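Local coordinates for protein multicopper oxidase type 1 (Nitrosomonas europaea, PDB 3G5W) that probably acts as a laccase-like oxidoreductase, a two-domain multicopper oxidase that binds copper at a mononuclear site and in copper-oxygen clusters, at residues H37-E40 / G41-V44; M63-R66 / G67-Q70; D72-P75 / H76-H80; N127-P130 / I131-T134; V292-F295 / Y296-S300. All blocks are in the same frame, centred on the assembly; numbering follows the deposited sequence.

Contact 1 of 5, residues H37-E40 / G41-V44; sequences HVME and GDDV
Met-39 and Asp-42 hold this local contact together from the two ends of a type II beta turn, where strand 35-39 passes into strand 43-50. The backbone N of Asp-42 donates to Met-39 O at 3.0 Å, closing the turn. In return the side chain of Asp-42 folds back, with CG beside its own backbone N (chi1 -78°), and OD1 accepts from the backbone N of Met-39 at 2.9 Å. That N-H comes down from above the carboxylate plane, 66° out of it, and the bond therefore reaches OD1 over the face of the group and not in its plane.

The dense side of the contact is the inner one. Val-38 rests its CB against Asp-42 OD1 at 3.7 Å, and its CG1 reaches CG2 of Val-44 at 4.3 Å; both valines also pack on Phe-5 of strand 2-15. The outer side is looser. The chain of Met-39 bends away beyond CB, Glu-40 extends outward to the backbone N of Lys-126, and a water donates to both Glu-40 O and Asp-42 OD2. Gly-41, at the third position of the turn, has a positive phi of 92°, a conformation that glycine adopts readily.

Asp-42 is buried yet well satisfied: OD1 also forms a salt bridge with Arg-3, and OD2 takes a hydrogen bond from the N-terminal N of Glu-1. Such a concentration of donors probably stabilises the ionised carboxylate, so that one charged group ties the turn to the beginning of the chain.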
loop_
_atom_site.group_PDB
_atom_site.type_symbol
_atom_site.label_atom_id
_atom_site.label_comp_id
_atom_site.label_asym_id
_atom_site.label_seq_id
_atom_site.Cartn_x
_atom_site.Cartn_y
_atom_site.Cartn_z
ATOM N N HIS A 37 -18.007 20.742 -10.819
ATOM C CA HIS A 37 -18.967 20.376 -9.802
ATOM C C HIS A 37 -20.359 20.335 -10.428
ATOM O O HIS A 37 -20.944 21.380 -10.759
ATOM C CB HIS A 37 -18.882 21.375 -8.648
ATOM C CG HIS A 37 -19.677 20.987 -7.439
ATOM N ND1 HIS A 37 -20.043 19.685 -7.170
ATOM C CD2 HIS A 37 -20.147 21.731 -6.412
ATOM C CE1 HIS A 37 -20.714 19.648 -6.033
ATOM N NE2 HIS A 37 -20.794 20.876 -5.554
ATOM N N VAL A 38 -20.857 19.115 -10.606
ATOM C CA VAL A 38 -22.073 18.845 -11.363
ATOM C C VAL A 38 -22.989 17.858 -10.639
ATOM O O VAL A 38 -22.573 17.193 -9.684
ATOM C CB VAL A 38 -21.756 18.308 -12.808
ATOM C CG1 VAL A 38 -21.001 19.351 -13.628
ATOM C CG2 VAL A 38 -20.978 16.992 -12.764
ATOM N N MET A 39 -24.236 17.771 -11.093
ATOM C CA MET A 39 -25.196 16.822 -10.546
ATOM C C MET A 39 -25.133 15.496 -11.307
ATOM O O MET A 39 -24.944 15.483 -12.524
ATOM C CB MET A 39 -26.614 17.403 -10.610
ATOM C CG MET A 39 -27.708 16.524 -9.998
ATOM S SD MET A 39 -27.522 16.242 -8.223
ATOM C CE MET A 39 -27.540 17.925 -7.607
ATOM N N GLU A 40 -25.287 14.390 -10.583
ATOM C CA GLU A 40 -25.463 13.066 -11.177
ATOM C C GLU A 40 -26.525 13.117 -12.281
ATOM O O GLU A 40 -27.636 13.623 -12.073
ATOM C CB GLU A 40 -25.884 12.076 -10.087
ATOM C CG GLU A 40 -25.921 10.615 -10.497
ATOM C CD GLU A 40 -26.523 9.709 -9.419
ATOM O OE1 GLU A 40 -26.994 10.216 -8.371
ATOM O OE2 GLU A 40 -26.537 8.480 -9.629
ATOM N N GLY A 41 -26.173 12.602 -13.454
ATOM C CA GLY A 41 -27.079 12.595 -14.599
ATOM C C GLY A 41 -26.958 13.796 -15.525
ATOM O O GLY A 41 -27.569 13.805 -16.596
ATOM N N ASP A 42 -26.188 14.811 -15.124
ATOM C CA ASP A 42 -25.960 15.978 -15.990
ATOM C C ASP A 42 -25.237 15.545 -17.250
ATOM O O ASP A 42 -24.403 14.635 -17.211
ATOM C CB ASP A 42 -25.123 17.058 -15.300
ATOM C CG ASP A 42 -25.919 17.896 -14.321
ATOM O OD1 ASP A 42 -25.299 18.756 -13.656
ATOM O OD2 ASP A 42 -27.146 17.700 -14.206
ATOM N N ASP A 43 -25.568 16.196 -18.362
ATOM C CA ASP A 43 -24.898 15.953 -19.630
ATOM C C ASP A 43 -23.810 16.991 -19.803
ATOM O O ASP A 43 -24.081 18.187 -20.013
ATOM C CB ASP A 43 -25.897 15.981 -20.790
ATOM C CG ASP A 43 -26.890 14.831 -20.730
ATOM O OD1 ASP A 43 -26.526 13.726 -20.254
ATOM O OD2 ASP A 43 -28.047 15.028 -21.162
ATOM N N VAL A 44 -22.573 16.523 -19.684
ATOM C CA VAL A 44 -21.403 17.389 -19.643
ATOM C C VAL A 44 -20.731 17.430 -21.009
ATOM O O VAL A 44 -20.564 16.399 -21.656
ATOM C CB VAL A 44 -20.403 16.927 -18.554
ATOM C CG1 VAL A 44 -19.183 17.835 -18.494
ATOM C CG2 VAL A 44 -21.092 16.884 -17.184
HETATM O O HOH W 1 -28.804 15.733 -13.376
#

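Contact 2 of 5, residues M63-R66 / G67-Q70; sequences MLQR and GTWQ
Gln-65 and Thr-68 lay their side chains across each other at about a right angle, at the two ends of a type II beta turn. The glutamine bends at chi2 (-78°), which curls its amide back toward the threonine and brings NE2 to Thr-68 OG1 at 2.7 Å. The hydroxyl lies close to the amide plane, although the N-H is not straight, with an angle of 135° at the hydrogen. OG1 also sits 3.2 Å from Gln-65 CA, so the threonine hydroxyl is tucked close against the glutamine backbone.

Alongside this side-chain bond, the backbone N of Thr-68 donates to Gln-65 O at 3.0 Å. The donor stands well above the carbonyl plane, and a water donates to the same oxygen. Arg-66 points the other way: its chain leads outward to a salt bridge with Asp-243 of the second subunit. Trp-69 likewise turns from the turn and meets His-281 of that subunit edge-to-face, while CG of Gln-70 covers one face of the indole.

A side-chain bond thus accompanies the ordinary closure of a type II turn, with Gly-67 at its third position, in a loop of the cupredoxin-type domain that lies against the second subunit.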
loop_
_atom_site.group_PDB
_atom_site.type_symbol
_atom_site.label_atom_id
_atom_site.label_comp_id
_atom_site.label_asym_id
_atom_site.label_seq_id
_atom_site.Cartn_x
_atom_site.Cartn_y
_atom_site.Cartn_z
ATOM N N MET A 63 -15.637 8.193 -14.366
ATOM C CA MET A 63 -16.768 8.288 -15.277
ATOM C C MET A 63 -16.873 6.985 -16.058
ATOM O O MET A 63 -15.921 6.580 -16.726
ATOM C CB MET A 63 -16.634 9.485 -16.228
ATOM C CG MET A 63 -16.797 10.869 -15.585
ATOM S SD MET A 63 -18.415 11.145 -14.809
ATOM C CE MET A 63 -18.054 10.707 -13.110
ATOM N N LEU A 64 -18.035 6.341 -15.962
ATOM C CA LEU A 64 -18.310 5.059 -16.618
ATOM C C LEU A 64 -18.316 5.146 -18.143
ATOM O O LEU A 64 -18.066 4.150 -18.815
ATOM C CB LEU A 64 -19.654 4.504 -16.132
ATOM C CG LEU A 64 -19.738 3.318 -15.158
ATOM C CD1 LEU A 64 -18.426 2.993 -14.439
ATOM C CD2 LEU A 64 -20.887 3.508 -14.171
ATOM N N GLN A 65 -18.616 6.334 -18.676
ATOM C CA GLN A 65 -18.677 6.558 -20.125
ATOM C C GLN A 65 -19.593 5.540 -20.823
ATOM O O GLN A 65 -19.201 4.894 -21.799
ATOM C CB GLN A 65 -17.268 6.558 -20.754
ATOM C CG GLN A 65 -16.264 7.553 -20.154
ATOM C CD GLN A 65 -16.465 8.994 -20.623
ATOM O OE1 GLN A 65 -15.767 9.902 -20.171
ATOM N NE2 GLN A 65 -17.416 9.207 -21.522
ATOM N N ARG A 66 -20.818 5.404 -20.317
ATOM C CA ARG A 66 -21.764 4.430 -20.863
ATOM C C ARG A 66 -22.198 4.841 -22.268
ATOM O O ARG A 66 -22.848 5.872 -22.457
ATOM C CB ARG A 66 -22.959 4.223 -19.926
ATOM C CG ARG A 66 -22.560 3.739 -18.538
ATOM C CD ARG A 66 -23.763 3.449 -17.663
ATOM N NE ARG A 66 -24.243 2.086 -17.864
ATOM C CZ ARG A 66 -23.815 1.024 -17.181
ATOM N NH1 ARG A 66 -22.897 1.151 -16.227
ATOM N NH2 ARG A 66 -24.318 -0.174 -17.450
ATOM N N GLY A 67 -21.785 4.044 -23.251
ATOM C CA GLY A 67 -22.014 4.359 -24.659
ATOM C C GLY A 67 -21.182 5.511 -25.200
ATOM O O GLY A 67 -21.374 5.928 -26.345
ATOM N N THR A 68 -20.261 6.036 -24.393
ATOM C CA THR A 68 -19.483 7.212 -24.791
ATOM C C THR A 68 -17.964 6.966 -24.703
ATOM O O THR A 68 -17.193 7.875 -24.374
ATOM C CB THR A 68 -19.882 8.493 -23.979
ATOM O OG1 THR A 68 -19.715 8.254 -22.577
ATOM C CG2 THR A 68 -21.340 8.914 -24.241
ATOM N N TRP A 69 -17.542 5.744 -25.031
ATOM C CA TRP A 69 -16.131 5.353 -24.929
ATOM C C TRP A 69 -15.152 6.257 -25.669
ATOM O O TRP A 69 -14.016 6.425 -25.235
ATOM C CB TRP A 69 -15.922 3.887 -25.337
ATOM C CG TRP A 69 -16.049 3.575 -26.807
ATOM C CD1 TRP A 69 -17.205 3.355 -27.503
ATOM C CD2 TRP A 69 -14.974 3.400 -27.748
ATOM N NE1 TRP A 69 -16.920 3.068 -28.823
ATOM C CE2 TRP A 69 -15.560 3.088 -29.000
ATOM C CE3 TRP A 69 -13.575 3.483 -27.658
ATOM C CZ2 TRP A 69 -14.797 2.864 -30.149
ATOM C CZ3 TRP A 69 -12.815 3.260 -28.810
ATOM C CH2 TRP A 69 -13.432 2.952 -30.035
ATOM N N GLN A 70 -15.589 6.865 -26.769
ATOM C CA GLN A 70 -14.705 7.770 -27.509
ATOM C C GLN A 70 -14.472 9.117 -26.821
ATOM O O GLN A 70 -13.739 9.976 -27.329
ATOM C CB GLN A 70 -15.149 7.908 -28.967
ATOM C CG GLN A 70 -14.729 6.701 -29.805
ATOM C CD GLN A 70 -14.975 6.889 -31.290
ATOM O OE1 GLN A 70 -15.924 6.336 -31.843
ATOM N NE2 GLN A 70 -14.127 7.682 -31.942
HETATM O O HOH W 2 -19.059 3.144 -24.454
#

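Contact 3 of 5, residues D72-P75 / H76-H80; sequences DGVP and HATQH
The loop between strands 59-61 and 87-93 of the first cupredoxin-type domain folds back on itself here, beside the copper sites and against the second subunit. Its closure centres on Val-74 O, which gathers the backbone N-H groups of successive residues. Thr-78 N approaches in the carbonyl plane at 2.9 Å, with a nearly straight N-H (168°). Ala-77 N comes from above that plane at 3.3 Å, and Gln-79 N adds a weak third bond. A single beta bridge between Pro-75 and Gln-79 continues the closure, with His-76 N donating to Gln-79 O and Pro-75 CA directing a C-H toward the same oxygen.

Thr-78 turns its hydroxyl into the loop. With OG1 set between its own backbone N and carbonyl carbon (chi1 76°), it accepts from Val-74 N at 3.1 Å. A water that accepts from Gly-73 N is hydrogen-bonded to OG1 as well, while the methyl CG2 lies against Asp-72 CB at 3.9 Å. Val-74 CG1 packs on Ala-77 CB, and both side chains meet Met-249 of the second subunit.

Asp-72 links the loop to the metal centres on two counts: its backbone O accepts from His-59, a residue of the copper-oxygen pockets, and its OD2 bonds His-205 of the second subunit. His-205 also belongs to such a pocket, which makes Asp-72 a probable second-shell residue. At the exposed end of the loop, Pro-75 CB sits over one face of the His-76 ring, 4.1 Å from the ring centroid and 24° off its normal.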
loop_
_atom_site.group_PDB
_atom_site.type_symbol
_atom_site.label_atom_id
_atom_site.label_comp_id
_atom_site.label_asym_id
_atom_site.label_seq_id
_atom_site.Cartn_x
_atom_site.Cartn_y
_atom_site.Cartn_z
ATOM N N ASP A 72 -13.484 8.800 -23.481
ATOM C CA ASP A 72 -12.737 8.299 -22.322
ATOM C C ASP A 72 -11.325 8.909 -22.175
ATOM O O ASP A 72 -10.705 8.824 -21.106
ATOM C CB ASP A 72 -12.665 6.769 -22.367
ATOM C CG ASP A 72 -12.239 6.163 -21.045
ATOM O OD1 ASP A 72 -12.733 6.604 -19.975
ATOM O OD2 ASP A 72 -11.400 5.238 -21.077
ATOM N N GLY A 73 -10.807 9.492 -23.253
ATOM C CA GLY A 73 -9.573 10.272 -23.185
ATOM C C GLY A 73 -8.261 9.511 -23.106
ATOM O O GLY A 73 -7.317 9.963 -22.457
ATOM N N VAL A 74 -8.191 8.363 -23.770
ATOM C CA VAL A 74 -6.962 7.582 -23.797
ATOM C C VAL A 74 -6.366 7.636 -25.193
ATOM O O VAL A 74 -6.985 7.163 -26.149
ATOM C CB VAL A 74 -7.200 6.112 -23.390
ATOM C CG1 VAL A 74 -5.872 5.375 -23.271
ATOM C CG2 VAL A 74 -7.967 6.040 -22.083
ATOM N N PRO A 75 -5.150 8.195 -25.313
ATOM C CA PRO A 75 -4.529 8.274 -26.624
ATOM C C PRO A 75 -4.178 6.873 -27.091
ATOM O O PRO A 75 -3.794 6.037 -26.276
ATOM C CB PRO A 75 -3.263 9.099 -26.367
ATOM C CG PRO A 75 -2.954 8.892 -24.928
ATOM C CD PRO A 75 -4.279 8.727 -24.247
ATOM N N HIS A 76 -4.330 6.619 -28.389
ATOM C CA HIS A 76 -4.019 5.315 -28.996
ATOM C C HIS A 76 -4.963 4.185 -28.553
ATOM O O HIS A 76 -4.666 3.004 -28.765
ATOM C CB HIS A 76 -2.544 4.910 -28.788
ATOM C CG HIS A 76 -1.583 6.060 -28.833
ATOM N ND1 HIS A 76 -1.354 6.799 -29.975
ATOM C CD2 HIS A 76 -0.796 6.601 -27.870
ATOM C CE1 HIS A 76 -0.470 7.746 -29.715
ATOM N NE2 HIS A 76 -0.114 7.649 -28.446
ATOM N N ALA A 77 -6.090 4.557 -27.939
ATOM C CA ALA A 77 -7.138 3.603 -27.560
ATOM C C ALA A 77 -8.560 4.114 -27.830
ATOM O O ALA A 77 -9.415 3.363 -28.308
ATOM C CB ALA A 77 -6.992 3.197 -26.096
ATOM N N THR A 78 -8.824 5.380 -27.502
ATOM C CA THR A 78 -10.167 5.939 -27.677
ATOM C C THR A 78 -10.170 7.207 -28.534
ATOM O O THR A 78 -11.237 7.692 -28.917
ATOM C CB THR A 78 -10.878 6.249 -26.322
ATOM O OG1 THR A 78 -10.323 7.437 -25.748
ATOM C CG2 THR A 78 -10.756 5.085 -25.343
ATOM N N GLN A 79 -8.979 7.740 -28.806
ATOM C CA GLN A 79 -8.810 8.919 -29.653
ATOM C C GLN A 79 -7.361 9.057 -30.096
ATOM O O GLN A 79 -6.468 8.424 -29.530
ATOM C CB GLN A 79 -9.212 10.197 -28.904
ATOM C CG GLN A 79 -8.267 10.565 -27.752
ATOM C CD GLN A 79 -8.598 11.897 -27.130
ATOM O OE1 GLN A 79 -8.196 12.954 -27.627
ATOM N NE2 GLN A 79 -9.319 11.859 -26.025
ATOM N N HIS A 80 -7.141 9.885 -31.117
ATOM C CA HIS A 80 -5.826 10.457 -31.364
ATOM C C HIS A 80 -5.635 11.528 -30.290
ATOM O O HIS A 80 -6.585 12.233 -29.952
ATOM C CB HIS A 80 -5.775 11.138 -32.731
ATOM C CG HIS A 80 -5.947 10.205 -33.889
ATOM N ND1 HIS A 80 -4.956 9.338 -34.298
ATOM C CD2 HIS A 80 -6.984 10.024 -34.741
ATOM C CE1 HIS A 80 -5.379 8.654 -35.346
ATOM N NE2 HIS A 80 -6.608 9.047 -35.631
HETATM O O HOH W 3 -11.308 9.893 -26.025
#

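Contact 4 of 5, residues N127-P130 / I131-T134; sequences NPLP and IEKT
Pro-130 and Glu-132, with Pro-128 beside them, carry most of this local contact, in which the chain leaving strand 118-124 enters the short, weakly bonded helix 130-133. Glu-132 reaches back to the residue three before it. Its CG is placed beside its own backbone N (chi1 -54°) and the chain runs on extended at chi2, which brings OE1 within 2.9 Å of the backbone N of Leu-129. The N-H is nearly straight (168°) and meets the carboxylate from above its plane, 37° out of it. On the way the glutamate passes along Pro-128, whose ring carbon CB lies 4.0 Å from Glu-132 CB.

Pro-130 takes part chiefly through its backbone. The bonds its carbonyl O receives from Lys-133 N and Thr-134 N are weak, consistent with a weakly bonded helix; Leu-129 O accepts from Lys-133 N at 3.3 Å. Thr-134 donates its OG1 to Ile-131 O on a lone pair of the carbonyl, at 2.6 Å.

Lys-133 bends at chi3 and chi4 and curls back over Pro-128, where a water accepts from NZ and donates to Pro-128 O at 3.0 Å. Ile-131 packs on Pro-222 and Gln-210 of the second domain. Glu-132 OE2 forms a salt bridge with Arg-189, so the two carboxylate oxygens have separate tasks: one holds the backbone N-H of Leu-129, the other pairs with a cation, and together they would be expected to keep the glutamate ionised.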
loop_
_atom_site.group_PDB
_atom_site.type_symbol
_atom_site.label_atom_id
_atom_site.label_comp_id
_atom_site.label_asym_id
_atom_site.label_seq_id
_atom_site.Cartn_x
_atom_site.Cartn_y
_atom_site.Cartn_z
ATOM N N ASN A 127 -29.818 11.729 -4.695
ATOM C CA ASN A 127 -30.276 11.388 -3.352
ATOM C C ASN A 127 -29.111 11.006 -2.431
ATOM O O ASN A 127 -28.726 9.833 -2.353
ATOM C CB ASN A 127 -31.319 10.273 -3.420
ATOM C CG ASN A 127 -32.584 10.713 -4.130
ATOM O OD1 ASN A 127 -33.295 11.605 -3.661
ATOM N ND2 ASN A 127 -32.864 10.099 -5.273
ATOM N N PRO A 128 -28.530 12.005 -1.747
ATOM C CA PRO A 128 -27.409 11.754 -0.843
ATOM C C PRO A 128 -27.816 10.872 0.335
ATOM O O PRO A 128 -28.966 10.929 0.790
ATOM C CB PRO A 128 -27.025 13.156 -0.347
ATOM C CG PRO A 128 -27.668 14.110 -1.280
ATOM C CD PRO A 128 -28.895 13.432 -1.789
ATOM N N LEU A 129 -26.877 10.057 0.809
ATOM C CA LEU A 129 -27.108 9.193 1.964
ATOM C C LEU A 129 -27.175 10.028 3.246
ATOM O O LEU A 129 -26.651 11.138 3.277
ATOM C CB LEU A 129 -26.010 8.132 2.072
ATOM C CG LEU A 129 -25.750 7.179 0.899
ATOM C CD1 LEU A 129 -24.603 6.259 1.267
ATOM C CD2 LEU A 129 -26.986 6.358 0.511
ATOM N N PRO A 130 -27.837 9.506 4.301
ATOM C CA PRO A 130 -27.941 10.248 5.569
ATOM C C PRO A 130 -26.604 10.793 6.101
ATOM O O PRO A 130 -26.552 11.942 6.544
ATOM C CB PRO A 130 -28.544 9.219 6.526
ATOM C CG PRO A 130 -29.375 8.354 5.642
ATOM C CD PRO A 130 -28.560 8.220 4.372
ATOM N N ILE A 131 -25.538 9.997 6.047
ATOM C CA ILE A 131 -24.220 10.470 6.495
ATOM C C ILE A 131 -23.740 11.722 5.727
ATOM O O ILE A 131 -23.206 12.656 6.331
ATOM C CB ILE A 131 -23.147 9.336 6.522
ATOM C CG1 ILE A 131 -21.939 9.770 7.373
ATOM C CG2 ILE A 131 -22.763 8.889 5.092
ATOM C CD1 ILE A 131 -20.979 8.661 7.731
ATOM N N GLU A 132 -23.971 11.754 4.413
ATOM C CA GLU A 132 -23.611 12.916 3.589
ATOM C C GLU A 132 -24.357 14.189 4.000
ATOM O O GLU A 132 -23.820 15.294 3.904
ATOM C CB GLU A 132 -23.865 12.635 2.105
ATOM C CG GLU A 132 -23.193 11.379 1.560
ATOM C CD GLU A 132 -23.399 11.219 0.054
ATOM O OE1 GLU A 132 -24.230 10.369 -0.353
ATOM O OE2 GLU A 132 -22.745 11.963 -0.719
ATOM N N LYS A 133 -25.596 14.031 4.457
ATOM C CA LYS A 133 -26.418 15.176 4.860
ATOM C C LYS A 133 -25.953 15.812 6.174
ATOM O O LYS A 133 -26.249 16.984 6.437
ATOM C CB LYS A 133 -27.902 14.785 4.923
ATOM C CG LYS A 133 -28.460 14.321 3.586
ATOM C CD LYS A 133 -29.886 13.814 3.723
ATOM C CE LYS A 133 -30.885 14.809 3.164
ATOM N NZ LYS A 133 -31.060 14.631 1.683
ATOM N N THR A 134 -25.209 15.055 6.983
ATOM C CA THR A 134 -24.644 15.583 8.233
ATOM C C THR A 134 -23.439 16.512 8.008
ATOM O O THR A 134 -23.069 17.287 8.892
ATOM C CB THR A 134 -24.223 14.452 9.212
ATOM O OG1 THR A 134 -23.058 13.775 8.714
ATOM C CG2 THR A 134 -25.351 13.444 9.407
HETATM O O HOH W 4 -31.543 12.296 -0.049
#

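Contact 5 of 5, residues V292-F295 / Y296-S300; sequences VPDF and YYEES
Two overlapping beta turns shape this stretch, a type II turn from Val-292 to Phe-295 followed by a type I turn from Asp-294 to Tyr-297. The second is closed by Tyr-297 N donating to Asp-294 O at 3.1 Å. Asp-294, which sits in both, has a positive phi of 73°, the left-handed conformation that the third position of a type II turn requires and that is unusual for a residue other than glycine. The loop as a whole lies between the domains, joining strand 269-274 of the second to strand 306-308, which pairs with strand 35-39 of the first.

Glu-298 folds back over the turns, with CG wedged between its own backbone N and carbonyl carbon (chi1 80°). OE1 takes the backbone N of Asp-294 at 2.8 Å, and OE2 takes Tyr-296 N nearly along its C-O axis. A water extends this network, donating to Glu-298 OE1 and to Val-292 O while accepting from Phe-295 N.

Phe-295 and Tyr-296, neighbours in the chain, form an aromatic pair. Phe-295 presents its edge to the face of Tyr-296 in a T-shaped stack, the planes at 83° and the centroids 4.8 Å apart; the tyrosine OH continues to Gln-178 O.

Asp-294 grips the chain that follows through both carboxylate oxygens. OD1 receives Ser-300 N at 2.8 Å and, more weakly, Glu-299 N. OD2 uses its syn lone pair to accept the hydroxyl of Ser-300, OG to OD2 being 2.6 Å.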
loop_
_atom_site.group_PDB
_atom_site.type_symbol
_atom_site.label_atom_id
_atom_site.label_comp_id
_atom_site.label_asym_id
_atom_site.label_seq_id
_atom_site.Cartn_x
_atom_site.Cartn_y
_atom_site.Cartn_z
ATOM N N VAL A 292 -5.672 31.759 3.444
ATOM C CA VAL A 292 -6.188 31.803 2.078
ATOM C C VAL A 292 -7.441 30.921 1.962
ATOM O O VAL A 292 -7.337 29.689 2.031
ATOM C CB VAL A 292 -5.117 31.389 1.035
ATOM C CG1 VAL A 292 -5.694 31.423 -0.376
ATOM C CG2 VAL A 292 -3.880 32.293 1.130
ATOM N N PRO A 293 -8.634 31.544 1.822
ATOM C CA PRO A 293 -9.852 30.751 1.607
ATOM C C PRO A 293 -9.852 30.047 0.249
ATOM O O PRO A 293 -9.186 30.505 -0.687
ATOM C CB PRO A 293 -10.973 31.800 1.653
ATOM C CG PRO A 293 -10.372 32.981 2.352
ATOM C CD PRO A 293 -8.942 32.985 1.900
ATOM N N ASP A 294 -10.576 28.928 0.176
ATOM C CA ASP A 294 -10.757 28.129 -1.045
ATOM C C ASP A 294 -9.533 27.310 -1.506
ATOM O O ASP A 294 -9.501 26.841 -2.650
ATOM C CB ASP A 294 -11.285 29.000 -2.197
ATOM C CG ASP A 294 -12.297 28.271 -3.073
ATOM O OD1 ASP A 294 -12.894 27.276 -2.611
ATOM O OD2 ASP A 294 -12.510 28.710 -4.221
ATOM N N PHE A 295 -8.546 27.124 -0.626
ATOM C CA PHE A 295 -7.368 26.312 -0.947
ATOM C C PHE A 295 -7.697 24.812 -1.084
ATOM O O PHE A 295 -6.932 24.046 -1.689
ATOM C CB PHE A 295 -6.246 26.532 0.080
ATOM C CG PHE A 295 -5.028 25.682 -0.176
ATOM C CD1 PHE A 295 -4.804 24.517 0.566
ATOM C CD2 PHE A 295 -4.130 26.020 -1.185
ATOM C CE1 PHE A 295 -3.697 23.712 0.320
ATOM C CE2 PHE A 295 -3.019 25.221 -1.443
ATOM C CZ PHE A 295 -2.803 24.058 -0.689
ATOM N N TYR A 296 -8.831 24.401 -0.517
ATOM C CA TYR A 296 -9.329 23.029 -0.687
ATOM C C TYR A 296 -10.634 23.041 -1.479
ATOM O O TYR A 296 -11.405 22.081 -1.442
ATOM C CB TYR A 296 -9.504 22.330 0.678
ATOM C CG TYR A 296 -8.242 22.340 1.505
ATOM C CD1 TYR A 296 -7.213 21.433 1.248
ATOM C CD2 TYR A 296 -8.062 23.267 2.532
ATOM C CE1 TYR A 296 -6.037 21.446 1.985
ATOM C CE2 TYR A 296 -6.886 23.290 3.276
ATOM C CZ TYR A 296 -5.881 22.373 2.994
ATOM O OH TYR A 296 -4.717 22.377 3.709
ATOM N N TYR A 297 -10.862 24.133 -2.213
ATOM C CA TYR A 297 -12.105 24.350 -2.955
ATOM C C TYR A 297 -13.324 24.351 -2.031
ATOM O O TYR A 297 -14.445 24.138 -2.487
ATOM C CB TYR A 297 -12.298 23.300 -4.063
ATOM C CG TYR A 297 -11.601 23.599 -5.372
ATOM C CD1 TYR A 297 -11.786 24.824 -6.025
ATOM C CD2 TYR A 297 -10.785 22.653 -5.971
ATOM C CE1 TYR A 297 -11.156 25.094 -7.245
ATOM C CE2 TYR A 297 -10.145 22.909 -7.193
ATOM C CZ TYR A 297 -10.338 24.132 -7.819
ATOM O OH TYR A 297 -9.710 24.397 -9.017
ATOM N N GLU A 298 -13.105 24.607 -0.742
ATOM C CA GLU A 298 -14.187 24.534 0.240
ATOM C C GLU A 298 -15.216 25.659 0.068
ATOM O O GLU A 298 -16.382 25.490 0.432
ATOM C CB GLU A 298 -13.634 24.482 1.678
ATOM C CG GLU A 298 -13.204 25.817 2.270
ATOM C CD GLU A 298 -11.788 26.252 1.882
ATOM O OE1 GLU A 298 -11.368 27.326 2.360
ATOM O OE2 GLU A 298 -11.096 25.538 1.116
ATOM N N GLU A 299 -14.788 26.799 -0.478
ATOM C CA GLU A 299 -15.727 27.889 -0.781
ATOM C C GLU A 299 -16.410 27.691 -2.137
ATOM O O GLU A 299 -17.614 27.924 -2.265
ATOM C CB GLU A 299 -15.049 29.261 -0.707
ATOM C CG GLU A 299 -14.436 29.609 0.667
ATOM C CD GLU A 299 -15.457 29.571 1.805
ATOM O OE1 GLU A 299 -15.157 28.961 2.859
ATOM O OE2 GLU A 299 -16.558 30.140 1.648
ATOM N N SER A 300 -15.652 27.254 -3.146
ATOM C CA SER A 300 -16.230 27.015 -4.475
ATOM C C SER A 300 -17.280 25.900 -4.480
ATOM O O SER A 300 -18.260 25.979 -5.227
ATOM C CB SER A 300 -15.146 26.735 -5.525
ATOM O OG SER A 300 -14.377 27.897 -5.802
HETATM O O HOH W 5 -8.556 27.335 2.455
#

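How the contacts relate
Contacts 2 and 3 form one continuous piece of interface: their centres are 12 Å apart, Trp-69 O lies 3.3 Å from Thr-78 CB, and both meet the second subunit. Contact 3 is the nearer to the copper-oxygen groups. The side chain of its Asp-72 is about 5 Å from a bound copper-oxygen group and that of Gln-65 in contact 2 about 7 Å, while Pro-75 is about 7 Å from the copper ligand Cys-104, side chain to side chain. Contacts 1, 4 and 5 lie away from these sites. Contact 1 comes within about 5 Å of contacts 4 and 5 by nearest atoms, whereas contacts 3 and 5 occupy opposite sides of the chain's centre, their centres 33 Å apart.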